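Restriction endonuclease AspBHI (Azoarcus sp., PDB 4OC8) is a modification-dependent restriction endonuclease that probably binds modified DNA through its N-terminal domain and cuts it with a C-terminal nuclease domain. Local coordinates at residues G6-A18 with L175-A187. Numbering follows the deposited sequence.
Sequences GETLGQVDLIVDA and LDEAVIPRAWVHA. With PO4 (phosphate ion), chain G.
Leu14 and Ile15 pair with Ile180 and Val179 in a two-stranded antiparallel sheet. Leu14 and Ile180 form the hydrogen-bonded pair: Leu14 N reaches Ile180 O at 3.0 Å, and Ile180 N returns to Leu14 O at 2.9 Å in a nearly straight bond. Val16 N adds a third bond, to Ala178 O. This small sheet lies in the N-terminal part of the protein, which is assigned to a PUA-clan family. It ties a segment near the start of the chain to the lead-in of helix 182-189. On one face Leu14 CB packs against Ile180 CB, and Leu14 CD2 faces Val185 CG2 from the helix. Phe136 of strand 133-142 touches both Leu14 and Ile180. On the other face Ile15 CG1 lies loosely beside Val179 CG2. Val179 CG1 meets Asp13 CB at 3.6 Å, the two side chains crossing at about a right angle. With CG anti to its carbonyl carbon (chi1 -82°), Asp13 brings OD1 to the first turn of the helix. There OD1 accepts from Arg182 N at 2.8 Å, on the anti side and out of the carboxylate plane. The Arg182 side chain runs back along residues 9-12, bent at chi3 (-82°). Its CD lies against the carbonyl oxygens of Gln11 and Val12. NH1 makes a weak bond to Leu9 O and also bonds to Pro36 O. With an alanine here, the Pro36 and Leu9 carbonyls would probably lose this donor, and Gly10 O the flat group it packs on. His186 ND1 bonds weakly to a phosphate ion, which Arg49 also holds. His186 NE2 is hydrogen-bonded to Leu37 O. The Arg182 guanidinium lies between two groups: His186 NE2 packs over one face, toward the rim, and Gly10 O sits over the centre of the other, 3.2 Å from CZ.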
loop_
_atom_site.group_PDB
_atom_site.type_symbol
_atom_site.label_atom_id
_atom_site.label_comp_id
_atom_site.label_asym_id
_atom_site.label_seq_id
_atom_site.Cartn_x
_atom_site.Cartn_y
_atom_site.Cartn_z
ATOM N N GLY A 6 7.349 -43.716 4.617
ATOM C CA GLY A 6 8.223 -44.786 5.060
ATOM C C GLY A 6 9.668 -44.615 4.645
ATOM O O GLY A 6 10.212 -43.510 4.696
ATOM N N GLU A 7 10.284 -45.724 4.237
ATOM C CA GLU A 7 11.684 -45.760 3.809
ATOM C C GLU A 7 11.971 -44.774 2.675
ATOM O O GLU A 7 13.128 -44.420 2.420
ATOM C CB GLU A 7 12.059 -47.183 3.381
ATOM C CG GLU A 7 11.111 -47.786 2.346
ATOM C CD GLU A 7 11.419 -49.242 2.035
ATOM O OE1 GLU A 7 12.585 -49.556 1.709
ATOM O OE2 GLU A 7 10.491 -50.076 2.119
ATOM N N THR A 8 10.901 -44.333 2.014
ATOM C CA THR A 8 10.956 -43.330 0.952
ATOM C C THR A 8 11.733 -42.071 1.363
ATOM O O THR A 8 12.307 -41.376 0.519
ATOM C CB THR A 8 9.529 -42.940 0.513
ATOM O OG1 THR A 8 8.791 -44.126 0.192
ATOM C CG2 THR A 8 9.554 -42.024 -0.700
ATOM N N LEU A 9 11.771 -41.801 2.666
ATOM C CA LEU A 9 12.455 -40.624 3.195
ATOM C C LEU A 9 13.978 -40.695 3.057
ATOM O O LEU A 9 14.674 -39.707 3.297
ATOM C CB LEU A 9 12.073 -40.404 4.656
ATOM C CG LEU A 9 10.582 -40.238 4.937
ATOM C CD1 LEU A 9 10.336 -40.193 6.432
ATOM C CD2 LEU A 9 10.054 -38.980 4.266
ATOM N N GLY A 10 14.494 -41.859 2.674
ATOM C CA GLY A 10 15.915 -41.997 2.414
ATOM C C GLY A 10 16.246 -41.875 0.936
ATOM O O GLY A 10 17.407 -41.997 0.536
ATOM N N GLN A 11 15.226 -41.615 0.122
ATOM C CA GLN A 11 15.399 -41.627 -1.329
ATOM C C GLN A 11 14.863 -40.385 -2.046
ATOM O O GLN A 11 15.528 -39.840 -2.929
ATOM C CB GLN A 11 14.767 -42.895 -1.922
ATOM C CG GLN A 11 15.512 -44.176 -1.561
ATOM C CD GLN A 11 14.627 -45.405 -1.604
ATOM O OE1 GLN A 11 13.419 -45.310 -1.833
ATOM N NE2 GLN A 11 15.225 -46.571 -1.379
ATOM N N VAL A 12 13.666 -39.945 -1.672
ATOM C CA VAL A 12 13.005 -38.842 -2.371
ATOM C C VAL A 12 13.674 -37.477 -2.126
ATOM O O VAL A 12 14.255 -37.232 -1.071
ATOM C CB VAL A 12 11.493 -38.790 -2.024
ATOM C CG1 VAL A 12 11.288 -38.391 -0.574
ATOM C CG2 VAL A 12 10.750 -37.844 -2.952
ATOM N N ASP A 13 13.607 -36.602 -3.125
ATOM C CA ASP A 13 14.124 -35.244 -3.005
ATOM C C ASP A 13 13.216 -34.362 -2.142
ATOM O O ASP A 13 12.134 -34.780 -1.727
ATOM C CB ASP A 13 14.286 -34.617 -4.394
ATOM C CG ASP A 13 15.578 -35.026 -5.071
ATOM O OD1 ASP A 13 16.566 -35.265 -4.343
ATOM O OD2 ASP A 13 15.606 -35.102 -6.324
ATOM N N LEU A 14 13.665 -33.138 -1.882
ATOM C CA LEU A 14 12.872 -32.159 -1.145
ATOM C C LEU A 14 12.037 -31.314 -2.101
ATOM O O LEU A 14 12.563 -30.430 -2.778
ATOM C CB LEU A 14 13.774 -31.246 -0.313
ATOM C CG LEU A 14 14.280 -31.744 1.042
ATOM C CD1 LEU A 14 15.230 -32.911 0.882
ATOM C CD2 LEU A 14 14.957 -30.609 1.773
ATOM N N ILE A 15 10.734 -31.581 -2.140
ATOM C CA ILE A 15 9.827 -30.933 -3.088
ATOM C C ILE A 15 8.943 -29.881 -2.405
ATOM O O ILE A 15 8.341 -30.143 -1.361
ATOM C CB ILE A 15 8.953 -31.989 -3.803
ATOM C CG1 ILE A 15 9.847 -33.079 -4.407
ATOM C CG2 ILE A 15 8.069 -31.341 -4.867
ATOM C CD1 ILE A 15 9.169 -34.423 -4.571
ATOM N N VAL A 16 8.878 -28.693 -2.997
ATOM C CA VAL A 16 8.119 -27.586 -2.419
ATOM C C VAL A 16 6.666 -27.963 -2.132
ATOM O O VAL A 16 5.949 -28.440 -3.017
ATOM C CB VAL A 16 8.167 -26.340 -3.321
ATOM C CG1 VAL A 16 7.185 -25.291 -2.831
ATOM C CG2 VAL A 16 9.580 -25.784 -3.370
ATOM N N ASP A 17 6.261 -27.768 -0.880
ATOM C CA ASP A 17 4.904 -28.065 -0.418
ATOM C C ASP A 17 4.546 -29.558 -0.429
ATOM O O ASP A 17 3.372 -29.920 -0.369
ATOM C CB ASP A 17 3.858 -27.232 -1.170
ATOM C CG ASP A 17 3.985 -25.741 -0.887
ATOM O OD1 ASP A 17 4.761 -25.358 0.015
ATOM O OD2 ASP A 17 3.294 -24.952 -1.560
ATOM N N ALA A 18 5.557 -30.419 -0.488
ATOM C CA ALA A 18 5.334 -31.856 -0.342
ATOM C C ALA A 18 5.321 -32.235 1.138
ATOM O O ALA A 18 5.999 -31.609 1.958
ATOM C CB ALA A 18 6.391 -32.646 -1.088
ATOM N N LEU A 175 13.867 -19.103 -2.126
ATOM C CA LEU A 175 14.391 -19.041 -3.490
ATOM C C LEU A 175 13.502 -19.805 -4.469
ATOM O O LEU A 175 12.865 -20.784 -4.095
ATOM C CB LEU A 175 15.812 -19.602 -3.539
ATOM C CG LEU A 175 16.920 -18.723 -2.959
ATOM C CD1 LEU A 175 18.276 -19.395 -3.120
ATOM C CD2 LEU A 175 16.915 -17.358 -3.617
ATOM N N ASP A 176 13.475 -19.362 -5.724
ATOM C CA ASP A 176 12.677 -20.016 -6.769
ATOM C C ASP A 176 13.296 -21.328 -7.248
ATOM O O ASP A 176 13.959 -21.365 -8.279
ATOM C CB ASP A 176 12.460 -19.092 -7.969
ATOM C CG ASP A 176 11.434 -19.635 -8.950
ATOM O OD1 ASP A 176 10.900 -20.738 -8.720
ATOM O OD2 ASP A 176 11.160 -18.947 -9.959
ATOM N N GLU A 177 13.043 -22.403 -6.504
ATOM C CA GLU A 177 13.467 -23.747 -6.875
ATOM C C GLU A 177 12.374 -24.730 -6.476
ATOM O O GLU A 177 11.978 -24.768 -5.317
ATOM C CB GLU A 177 14.775 -24.123 -6.171
ATOM C CG GLU A 177 15.953 -23.221 -6.516
ATOM C CD GLU A 177 16.461 -23.413 -7.944
ATOM O OE1 GLU A 177 16.210 -24.483 -8.540
ATOM O OE2 GLU A 177 17.125 -22.492 -8.468
ATOM N N ALA A 178 11.890 -25.526 -7.423
ATOM C CA ALA A 178 10.813 -26.473 -7.134
ATOM C C ALA A 178 11.318 -27.733 -6.434
ATOM O O ALA A 178 10.607 -28.330 -5.625
ATOM C CB ALA A 178 10.058 -26.836 -8.404
ATOM N N VAL A 179 12.543 -28.143 -6.750
ATOM C CA VAL A 179 13.103 -29.360 -6.168
ATOM C C VAL A 179 14.529 -29.168 -5.658
ATOM O O VAL A 179 15.415 -28.707 -6.383
ATOM C CB VAL A 179 13.087 -30.538 -7.164
ATOM C CG1 VAL A 179 13.676 -31.770 -6.514
ATOM C CG2 VAL A 179 11.668 -30.819 -7.649
ATOM N N ILE A 180 14.738 -29.529 -4.398
ATOM C CA ILE A 180 16.061 -29.468 -3.799
ATOM C C ILE A 180 16.618 -30.881 -3.655
ATOM O O ILE A 180 16.069 -31.697 -2.915
ATOM C CB ILE A 180 16.016 -28.789 -2.422
ATOM C CG1 ILE A 180 15.201 -27.497 -2.501
ATOM C CG2 ILE A 180 17.417 -28.519 -1.920
ATOM C CD1 ILE A 180 15.785 -26.474 -3.441
ATOM N N PRO A 181 17.706 -31.177 -4.379
ATOM C CA PRO A 181 18.314 -32.508 -4.384
ATOM C C PRO A 181 18.745 -32.910 -2.983
ATOM O O PRO A 181 19.486 -32.156 -2.356
ATOM C CB PRO A 181 19.557 -32.313 -5.258
ATOM C CG PRO A 181 19.255 -31.130 -6.101
ATOM C CD PRO A 181 18.442 -30.231 -5.232
ATOM N N ARG A 182 18.299 -34.066 -2.498
ATOM C CA ARG A 182 18.732 -34.533 -1.185
ATOM C C ARG A 182 20.216 -34.896 -1.186
ATOM O O ARG A 182 20.873 -34.849 -0.144
ATOM C CB ARG A 182 17.878 -35.701 -0.679
ATOM C CG ARG A 182 18.029 -36.998 -1.450
ATOM C CD ARG A 182 17.390 -38.155 -0.690
ATOM N NE ARG A 182 18.269 -38.685 0.350
ATOM C CZ ARG A 182 17.880 -38.982 1.587
ATOM N NH1 ARG A 182 16.618 -38.796 1.950
ATOM N NH2 ARG A 182 18.756 -39.463 2.461
ATOM N N ALA A 183 20.739 -35.247 -2.358
ATOM C CA ALA A 183 22.172 -35.466 -2.524
ATOM C C ALA A 183 22.957 -34.220 -2.112
ATOM O O ALA A 183 23.947 -34.311 -1.383
ATOM C CB ALA A 183 22.484 -35.831 -3.956
ATOM N N TRP A 184 22.502 -33.057 -2.577
ATOM C CA TRP A 184 23.142 -31.785 -2.249
ATOM C C TRP A 184 23.013 -31.474 -0.770
ATOM O O TRP A 184 23.971 -31.027 -0.129
ATOM C CB TRP A 184 22.523 -30.647 -3.058
ATOM C CG TRP A 184 23.152 -29.307 -2.795
ATOM C CD1 TRP A 184 24.437 -28.936 -3.072
ATOM C CD2 TRP A 184 22.518 -28.156 -2.221
ATOM N NE1 TRP A 184 24.645 -27.629 -2.699
ATOM C CE2 TRP A 184 23.480 -27.127 -2.175
ATOM C CE3 TRP A 184 21.231 -27.896 -1.738
ATOM C CZ2 TRP A 184 23.197 -25.858 -1.666
ATOM C CZ3 TRP A 184 20.951 -26.637 -1.234
ATOM C CH2 TRP A 184 21.929 -25.635 -1.203
ATOM N N VAL A 185 21.819 -31.706 -0.235
ATOM C CA VAL A 185 21.543 -31.439 1.168
ATOM C C VAL A 185 22.485 -32.236 2.060
ATOM O O VAL A 185 23.160 -31.670 2.916
ATOM C CB VAL A 185 20.084 -31.757 1.529
ATOM C CG1 VAL A 185 19.870 -31.630 3.024
ATOM C CG2 VAL A 185 19.151 -30.829 0.776
ATOM N N HIS A 186 22.546 -33.544 1.834
ATOM C CA HIS A 186 23.396 -34.416 2.634
ATOM C C HIS A 186 24.887 -34.183 2.397
ATOM O O HIS A 186 25.688 -34.315 3.318
ATOM C CB HIS A 186 23.027 -35.880 2.406
ATOM C CG HIS A 186 21.704 -36.263 2.994
ATOM N ND1 HIS A 186 21.589 -36.980 4.166
ATOM C CD2 HIS A 186 20.439 -36.020 2.576
ATOM C CE1 HIS A 186 20.310 -37.170 4.439
ATOM N NE2 HIS A 186 19.591 -36.595 3.491
ATOM N N ALA A 187 25.258 -33.824 1.174
ATOM C CA ALA A 187 26.655 -33.501 0.876
ATOM C C ALA A 187 27.125 -32.259 1.633
ATOM O O ALA A 187 28.131 -32.302 2.344
ATOM C CB ALA A 187 26.857 -33.320 -0.619
HETATM P P PO4 G . 24.412 -38.333 5.965
HETATM O O1 PO4 G . 25.669 -38.708 6.718
HETATM O O2 PO4 G . 24.258 -39.210 4.740
HETATM O O3 PO4 G . 23.208 -38.515 6.862
HETATM O O4 PO4 G . 24.507 -36.886 5.540
#